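Local coordinates for glutamate racemase (Francisella tularensis subsp. tularensis, PDB 3OUT), which belongs to the Asp/Glu/hydantoin racemase family and holds D-glutamic acid between two domains built on parallel beta sheets flanked by helices, at residues G11-G16 with K71-A76; G115-P120 with L182-T187. All blocks are in the same frame, centred on the assembly; numbering follows the deposited sequence.

Contact 1 of 2, residues G11-G16 with K71-A76; sequences GVFDSG and KAIIIA. With DGL (D-glutamic acid), chain E.
Two adjacent inner strands of a six-stranded parallel sheet, residues 11-14 and 72-75, are joined here through Gly11 and Phe13, with their axes 4.8 Å apart at closest approach. Gly11 N donates to Ala72 O at 2.9 Å, and Gly11 O receives the N-H of Ile74. Two residues on, Phe13 N reaches Ile74 O at 2.9 Å in a nearly straight bond (173° at the hydrogen). The last bond, from Ala76 N to Phe13 O, bends to 149° where the chain leaves the second strand. Val12 and Asp14 turn their backbone groups instead to Ile36 and Phe38 of strand 35-39, which extends the sheet beyond strand 11-14.

The two faces pack differently. On one, Val12 and Ile74 lie side by side, CG2 against CG2 at 3.8 Å, while Val12 CG1 rests 4.0 Å from Ala76 CB; helix 20-29 closes over this face. On the other, Phe13 carries its ring beside its own carbonyl carbon (chi1 -170°), which sets CD2 4.0 Å from Ile73 CG2. That methyl sits at the ring edge, near its plane, and helices 51-67 and 78-92 pack against Phe13.

Toward the carboxyl end of the strand the chemistry turns polar. Asp14 OD2 is held by Tyr37 OH and Gly19 N, and OD1 takes a weak bond from Ser15 N. Ser15 OG accepts a hydrogen bond from the amino nitrogen of D-glutamic acid, DGL N, at 2.8 Å, and Gly16 O approaches the same nitrogen at 3.2 Å. A ligand site at the carboxyl ends of central parallel strands, with helices packed on both faces, is characteristic of a doubly wound alpha/beta sandwich.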
ATOM      1  N   GLY B  11      19.819  -8.619  -7.043  1.00  9.41           N
ATOM      2  CA  GLY B  11      18.628  -8.351  -6.248  1.00  8.99           C
ATOM      3  C   GLY B  11      18.181  -9.605  -5.531  1.00  9.00           C
ATOM      4  O   GLY B  11      17.912 -10.624  -6.179  1.00  9.66           O
ATOM      5  N   VAL B  12      18.060  -9.523  -4.214  1.00  7.08           N
ATOM      6  CA  VAL B  12      17.495 -10.570  -3.442  1.00  7.18           C
ATOM      7  C   VAL B  12      16.086 -10.133  -3.010  1.00  7.90           C
ATOM      8  O   VAL B  12      15.921  -9.169  -2.249  1.00  7.86           O
ATOM      9  CB  VAL B  12      18.347 -10.939  -2.175  1.00  6.88           C
ATOM     10  CG1 VAL B  12      17.592 -11.977  -1.333  1.00  8.33           C
ATOM     11  CG2 VAL B  12      19.759 -11.375  -2.556  1.00  8.19           C
ATOM     12  N   PHE B  13      15.099 -10.854  -3.550  1.00  7.56           N
ATOM     13  CA  PHE B  13      13.667 -10.525  -3.507  1.00  7.67           C
ATOM     14  C   PHE B  13      12.962 -11.368  -2.445  1.00  7.88           C
ATOM     15  O   PHE B  13      12.825 -12.583  -2.607  1.00  8.85           O
ATOM     16  CB  PHE B  13      13.159 -10.782  -4.928  1.00  7.52           C
ATOM     17  CG  PHE B  13      11.735 -10.287  -5.251  1.00  6.22           C
ATOM     18  CD1 PHE B  13      10.714 -10.247  -4.317  1.00  8.36           C
ATOM     19  CD2 PHE B  13      11.430  -9.917  -6.548  1.00  7.55           C
ATOM     20  CE1 PHE B  13       9.452  -9.836  -4.699  1.00  7.16           C
ATOM     21  CE2 PHE B  13      10.172  -9.538  -6.931  1.00  8.79           C
ATOM     22  CZ  PHE B  13       9.192  -9.447  -6.010  1.00  8.26           C
ATOM     23  N   ASP B  14      12.544 -10.726  -1.346  1.00  7.41           N
ATOM     24  CA  ASP B  14      11.936 -11.441  -0.228  1.00  6.85           C
ATOM     25  C   ASP B  14      10.562 -10.850   0.043  1.00  7.80           C
ATOM     26  O   ASP B  14      10.255  -9.696  -0.321  1.00  8.56           O
ATOM     27  CB  ASP B  14      12.828 -11.271   1.017  1.00  7.04           C
ATOM     28  CG  ASP B  14      12.560 -12.270   2.128  1.00  9.51           C
ATOM     29  OD1 ASP B  14      11.795 -13.266   1.935  1.00  7.56           O
ATOM     30  OD2 ASP B  14      13.147 -12.035   3.241  1.00  8.34           O
ATOM     31  N   SER B  15       9.764 -11.636   0.740  1.00  7.18           N
ATOM     32  CA  SER B  15       8.591 -11.105   1.439  1.00  6.95           C
ATOM     33  C   SER B  15       9.114 -10.355   2.682  1.00  7.48           C
ATOM     34  O   SER B  15       8.889  -9.147   2.843  1.00  7.97           O
ATOM     35  CB  SER B  15       7.623 -12.249   1.786  1.00  6.92           C
ATOM     36  OG  SER B  15       8.359 -13.348   2.322  1.00  7.09           O
ATOM     37  N   GLY B  16       9.858 -11.052   3.525  1.00  6.92           N
ATOM     38  CA  GLY B  16      10.605 -10.381   4.570  1.00  8.11           C
ATOM     39  C   GLY B  16      11.245 -11.347   5.544  1.00  8.44           C
ATOM     40  O   GLY B  16      10.705 -12.412   5.826  1.00 10.47           O
ATOM     41  N   LYS B  71      21.346  -6.855 -12.086  1.00  9.15           N
ATOM     42  CA  LYS B  71      21.688  -7.750 -13.235  1.00 10.10           C
ATOM     43  C   LYS B  71      21.003  -9.116 -13.198  1.00  9.83           C
ATOM     44  O   LYS B  71      20.958  -9.829 -14.207  1.00 10.28           O
ATOM     45  CB  LYS B  71      23.200  -7.973 -13.371  1.00 11.02           C
ATOM     46  CG  LYS B  71      23.845  -8.598 -12.181  1.00 11.49           C
ATOM     47  CD  LYS B  71      25.384  -8.646 -12.386  1.00 11.79           C
ATOM     48  CE  LYS B  71      26.065  -9.163 -11.193  1.00 12.40           C
ATOM     49  NZ  LYS B  71      27.598  -9.162 -11.453  1.00 11.21           N
ATOM     50  N   ALA B  72      20.463  -9.463 -12.031  1.00  8.02           N
ATOM     51  CA  ALA B  72      19.793 -10.737 -11.802  1.00  8.20           C
ATOM     52  C   ALA B  72      18.959 -10.599 -10.529  1.00  7.94           C
ATOM     53  O   ALA B  72      19.280  -9.815  -9.648  1.00  9.29           O
ATOM     54  CB  ALA B  72      20.803 -11.914 -11.627  1.00  8.30           C
ATOM     55  N   ILE B  73      17.907 -11.380 -10.469  1.00  9.13           N
ATOM     56  CA  ILE B  73      17.037 -11.481  -9.298  1.00  9.16           C
ATOM     57  C   ILE B  73      17.028 -12.911  -8.800  1.00  8.63           C
ATOM     58  O   ILE B  73      16.896 -13.810  -9.578  1.00  9.33           O
ATOM     59  CB  ILE B  73      15.626 -11.021  -9.643  1.00  9.77           C
ATOM     60  CG1 ILE B  73      15.623  -9.509  -9.870  1.00 11.32           C
ATOM     61  CG2 ILE B  73      14.615 -11.373  -8.499  1.00 11.34           C
ATOM     62  CD1 ILE B  73      14.395  -8.978 -10.580  1.00 13.92           C
ATOM     63  N   ILE B  74      17.132 -13.092  -7.482  1.00  8.86           N
ATOM     64  CA  ILE B  74      16.801 -14.343  -6.862  1.00  9.15           C
ATOM     65  C   ILE B  74      15.600 -14.131  -5.949  1.00  9.32           C
ATOM     66  O   ILE B  74      15.640 -13.282  -5.042  1.00  9.38           O
ATOM     67  CB  ILE B  74      18.003 -14.952  -6.102  1.00  9.34           C
ATOM     68  CG1 ILE B  74      17.606 -16.170  -5.252  1.00 12.54           C
ATOM     69  CG2 ILE B  74      18.711 -13.922  -5.238  1.00 11.98           C
ATOM     70  CD1 ILE B  74      18.865 -17.095  -5.031  1.00 16.22           C
ATOM     71  N   ILE B  75      14.549 -14.895  -6.184  1.00  7.86           N
ATOM     72  CA  ILE B  75      13.365 -14.864  -5.276  1.00  7.98           C
ATOM     73  C   ILE B  75      13.635 -15.828  -4.126  1.00  8.88           C
ATOM     74  O   ILE B  75      13.660 -17.055  -4.297  1.00  9.76           O
ATOM     75  CB  ILE B  75      12.091 -15.240  -5.999  1.00  7.94           C
ATOM     76  CG1 ILE B  75      11.910 -14.381  -7.262  1.00  7.08           C
ATOM     77  CG2 ILE B  75      10.900 -15.156  -5.009  1.00  8.95           C
ATOM     78  CD1 ILE B  75      10.578 -14.684  -8.037  1.00  9.06           C
ATOM     79  N   ALA B  76      13.929 -15.248  -2.975  1.00  8.92           N
ATOM     80  CA  ALA B  76      14.314 -15.984  -1.745  1.00  8.65           C
ATOM     81  C   ALA B  76      13.136 -16.645  -1.038  1.00  9.38           C
ATOM     82  O   ALA B  76      13.309 -17.635  -0.267  1.00 10.97           O
ATOM     83  CB  ALA B  76      15.040 -15.042  -0.787  1.00 10.18           C
TER
HETATM   84  N   DGL E 266       8.407 -14.474   4.897  1.00  6.60           N
HETATM   85  CA  DGL E 266       7.342 -15.532   4.994  1.00  7.79           C
HETATM   86  C   DGL E 266       5.976 -14.907   5.019  1.00  8.08           C
HETATM   87  O   DGL E 266       5.843 -13.726   4.625  1.00  8.77           O
HETATM   88  CB  DGL E 266       7.343 -16.520   3.833  1.00  6.90           C
HETATM   89  CG  DGL E 266       8.693 -17.192   3.545  1.00  8.25           C
HETATM   90  CD  DGL E 266       8.630 -18.359   2.579  1.00  9.06           C
HETATM   91  OE1 DGL E 266       7.524 -18.803   2.220  1.00  8.14           O
HETATM   92  OE2 DGL E 266       9.730 -18.861   2.214  1.00  8.78           O
HETATM   93  OXT DGL E 266       4.977 -15.587   5.357  1.00  8.46           O

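Contact 2 of 2, residues G115-P120 with L182-T187; sequences GVIATP and LILGCT. With DGL (D-glutamic acid), chain E.
With CG1 of Ile117 set between its backbone N and carbonyl carbon (chi1 49°) and CG of Leu184 placed anti to its own carbonyl carbon (chi1 -59°), the two side chains run side by side and bring Ile117 CD1 within 3.9 Å of Leu184 CD2. Leu182 meets the same methyl from across, at about a right angle, its CD2 4.0 Å from Ile117 CD1. Ile196 of helix 193-199 packs on all three. Val116 and Ile183 pair on the opposite face, where Tyr128 of helix 127-135 touches both.

The backbones are the two inner strands of a four-stranded parallel sheet in an alpha/beta domain. Ile183 N bonds to Gly115 O, Ile117 N to Ile183 O at 3.1 Å, and Gly185 N to Ile117 O with a bent 131° at the hydrogen. Leu184 centres an inverse gamma turn, after which the chain runs on to Cys186 and Thr187 of the ligand pocket.

One water ties both segments to D-glutamic acid: it accepts from Thr119 N at 3.0 Å and donates to Gly185 O and to DGL OE1, each at 2.8 Å. Thr187 N holds the other carboxylate oxygen, DGL OE2, at 2.9 Å. Cys186 SG lies 3.7 Å from DGL CD. Thr119 sits at the N-cap of helix 120-125, where its side chain caps a backbone N; its OG1 is also hydrogen-bonded to the hydroxyls of Thr79 and Thr122.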
ATOM      1  N   GLY B 115       8.048 -35.396   0.828  1.00 11.28           N
ATOM      2  CA  GLY B 115       7.199 -34.539   1.614  1.00 10.82           C
ATOM      3  C   GLY B 115       7.593 -33.086   1.451  1.00  9.99           C
ATOM      4  O   GLY B 115       8.746 -32.765   1.225  1.00 10.00           O
ATOM      5  N   VAL B 116       6.604 -32.213   1.594  1.00 10.29           N
ATOM      6  CA  VAL B 116       6.803 -30.741   1.567  1.00 10.36           C
ATOM      7  C   VAL B 116       6.031 -30.088   2.706  1.00  9.72           C
ATOM      8  O   VAL B 116       4.845 -30.349   2.906  1.00  9.62           O
ATOM      9  CB  VAL B 116       6.294 -30.148   0.251  1.00 11.48           C
ATOM     10  CG1 VAL B 116       6.618 -28.641   0.155  1.00 10.13           C
ATOM     11  CG2 VAL B 116       6.975 -30.845  -0.919  1.00 13.19           C
ATOM     12  N   ILE B 117       6.707 -29.187   3.405  1.00  9.04           N
ATOM     13  CA  ILE B 117       6.044 -28.298   4.372  1.00  9.48           C
ATOM     14  C   ILE B 117       6.332 -26.880   3.947  1.00  9.28           C
ATOM     15  O   ILE B 117       7.442 -26.574   3.485  1.00  9.25           O
ATOM     16  CB  ILE B 117       6.467 -28.507   5.855  1.00  8.92           C
ATOM     17  CG1 ILE B 117       7.999 -28.537   6.037  1.00  8.81           C
ATOM     18  CG2 ILE B 117       5.818 -29.812   6.387  1.00  9.07           C
ATOM     19  CD1 ILE B 117       8.518 -28.515   7.491  1.00 10.67           C
ATOM     20  N   ALA B 118       5.345 -26.001   4.147  1.00  8.35           N
ATOM     21  CA  ALA B 118       5.468 -24.616   3.718  1.00  7.69           C
ATOM     22  C   ALA B 118       4.334 -23.804   4.290  1.00  8.19           C
ATOM     23  O   ALA B 118       3.461 -24.339   4.966  1.00  8.70           O
ATOM     24  CB  ALA B 118       5.480 -24.529   2.126  1.00  8.12           C
ATOM     25  N   THR B 119       4.309 -22.528   3.952  1.00  7.78           N
ATOM     26  CA  THR B 119       3.195 -21.678   4.385  1.00  7.87           C
ATOM     27  C   THR B 119       1.869 -22.141   3.789  1.00  8.25           C
ATOM     28  O   THR B 119       1.822 -22.826   2.754  1.00  7.15           O
ATOM     29  CB  THR B 119       3.372 -20.216   3.978  1.00  7.78           C
ATOM     30  OG1 THR B 119       3.365 -20.135   2.539  1.00  8.10           O
ATOM     31  CG2 THR B 119       4.644 -19.563   4.537  1.00  9.09           C
ATOM     32  N   PRO B 120       0.769 -21.754   4.433  1.00  8.28           N
ATOM     33  CA  PRO B 120      -0.540 -22.063   3.832  1.00  8.62           C
ATOM     34  C   PRO B 120      -0.666 -21.608   2.383  1.00  8.33           C
ATOM     35  O   PRO B 120      -1.154 -22.381   1.539  1.00  8.83           O
ATOM     36  CB  PRO B 120      -1.522 -21.348   4.798  1.00  8.98           C
ATOM     37  CG  PRO B 120      -0.836 -21.386   6.074  1.00  8.57           C
ATOM     38  CD  PRO B 120       0.609 -21.099   5.742  1.00  9.21           C
ATOM     39  N   LEU B 182      12.135 -34.537   3.177  1.00 11.25           N
ATOM     40  CA  LEU B 182      11.164 -33.499   3.520  1.00 10.18           C
ATOM     41  C   LEU B 182      11.748 -32.162   3.063  1.00  9.43           C
ATOM     42  O   LEU B 182      12.804 -31.726   3.564  1.00 10.64           O
ATOM     43  CB  LEU B 182      10.921 -33.448   5.033  1.00 10.73           C
ATOM     44  CG  LEU B 182       9.866 -32.407   5.458  1.00 12.23           C
ATOM     45  CD1 LEU B 182       8.421 -32.709   4.994  1.00 12.43           C
ATOM     46  CD2 LEU B 182       9.856 -32.196   6.973  1.00 12.91           C
ATOM     47  N   ILE B 183      11.043 -31.489   2.151  1.00  9.59           N
ATOM     48  CA  ILE B 183      11.437 -30.147   1.718  1.00  9.85           C
ATOM     49  C   ILE B 183      11.012 -29.132   2.760  1.00  9.28           C
ATOM     50  O   ILE B 183       9.810 -29.003   3.099  1.00  9.30           O
ATOM     51  CB  ILE B 183      10.854 -29.764   0.344  1.00 10.44           C
ATOM     52  CG1 ILE B 183      11.382 -30.726  -0.733  1.00 13.07           C
ATOM     53  CG2 ILE B 183      11.256 -28.326  -0.057  1.00  9.57           C
ATOM     54  CD1 ILE B 183      10.802 -30.495  -2.101  1.00 14.30           C
ATOM     55  N   LEU B 184      12.011 -28.399   3.257  1.00  9.25           N
ATOM     56  CA  LEU B 184      11.779 -27.248   4.132  1.00  9.75           C
ATOM     57  C   LEU B 184      11.422 -26.028   3.229  1.00  8.72           C
ATOM     58  O   LEU B 184      12.287 -25.144   2.887  1.00  9.56           O
ATOM     59  CB  LEU B 184      13.033 -26.976   4.976  1.00  9.46           C
ATOM     60  CG  LEU B 184      13.483 -28.138   5.857  1.00  9.99           C
ATOM     61  CD1 LEU B 184      14.673 -27.682   6.738  1.00 10.76           C
ATOM     62  CD2 LEU B 184      12.297 -28.691   6.693  1.00 11.33           C
ATOM     63  N   GLY B 185      10.163 -26.025   2.791  1.00  9.26           N
ATOM     64  CA  GLY B 185       9.665 -25.114   1.755  1.00  8.88           C
ATOM     65  C   GLY B 185       9.214 -23.744   2.240  1.00  8.53           C
ATOM     66  O   GLY B 185       8.324 -23.141   1.659  1.00  7.38           O
ATOM     67  N   CYS B 186       9.900 -23.255   3.267  1.00  8.27           N
ATOM     68  CA  CYS B 186       9.750 -21.898   3.777  1.00  8.18           C
ATOM     69  C   CYS B 186      11.096 -21.477   4.317  1.00  8.96           C
ATOM     70  O   CYS B 186      11.785 -22.257   4.987  1.00  7.78           O
ATOM     71  CB  CYS B 186       8.707 -21.881   4.860  1.00  6.26           C
ATOM     72  SG  CYS B 186       8.463 -20.305   5.780  1.00  9.46           S
ATOM     73  N   THR B 187      11.481 -20.243   4.051  1.00  8.25           N
ATOM     74  CA  THR B 187      12.792 -19.740   4.492  1.00  9.21           C
ATOM     75  C   THR B 187      13.059 -19.900   5.995  1.00  9.80           C
ATOM     76  O   THR B 187      14.232 -19.998   6.418  1.00 10.94           O
ATOM     77  CB  THR B 187      12.929 -18.219   4.201  1.00 10.54           C
ATOM     78  OG1 THR B 187      11.803 -17.518   4.743  1.00 10.59           O
ATOM     79  CG2 THR B 187      12.970 -17.949   2.763  1.00 10.72           C
TER
HETATM   80  N   DGL E 266       8.407 -14.474   4.897  1.00  6.60           N
HETATM   81  CA  DGL E 266       7.342 -15.532   4.994  1.00  7.79           C
HETATM   82  C   DGL E 266       5.976 -14.907   5.019  1.00  8.08           C
HETATM   83  O   DGL E 266       5.843 -13.726   4.625  1.00  8.77           O
HETATM   84  CB  DGL E 266       7.343 -16.520   3.833  1.00  6.90           C
HETATM   85  CG  DGL E 266       8.693 -17.192   3.545  1.00  8.25           C
HETATM   86  CD  DGL E 266       8.630 -18.359   2.579  1.00  9.06           C
HETATM   87  OE1 DGL E 266       7.524 -18.803   2.220  1.00  8.14           O
HETATM   88  OE2 DGL E 266       9.730 -18.861   2.214  1.00  8.78           O
HETATM   89  OXT DGL E 266       4.977 -15.587   5.357  1.00  8.46           O
HETATM   90  O   HOH W   1       6.340 -21.288   2.106  1.00  6.94           O

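In the fold
Contacts 1 and 2 are both buried, their centres about 19 Å apart, and each joins two adjacent parallel strands of a separate sheet. Both sheets direct their carboxyl-terminal strand ends at the same D-glutamic acid, but they address different parts of it: 11-16 meets its amino group through a side-chain hydroxyl, whereas 115-120 and 182-187 hold its side-chain carboxylate through backbone nitrogen and a water. Both pack mainly branched aliphatic chains, contact 1 adding the edge of one aromatic ring. The contacts touch directly where Thr187 CG2 meets Ala76 O. Pro120 of contact 2 also packs on Lys244 of the second subunit.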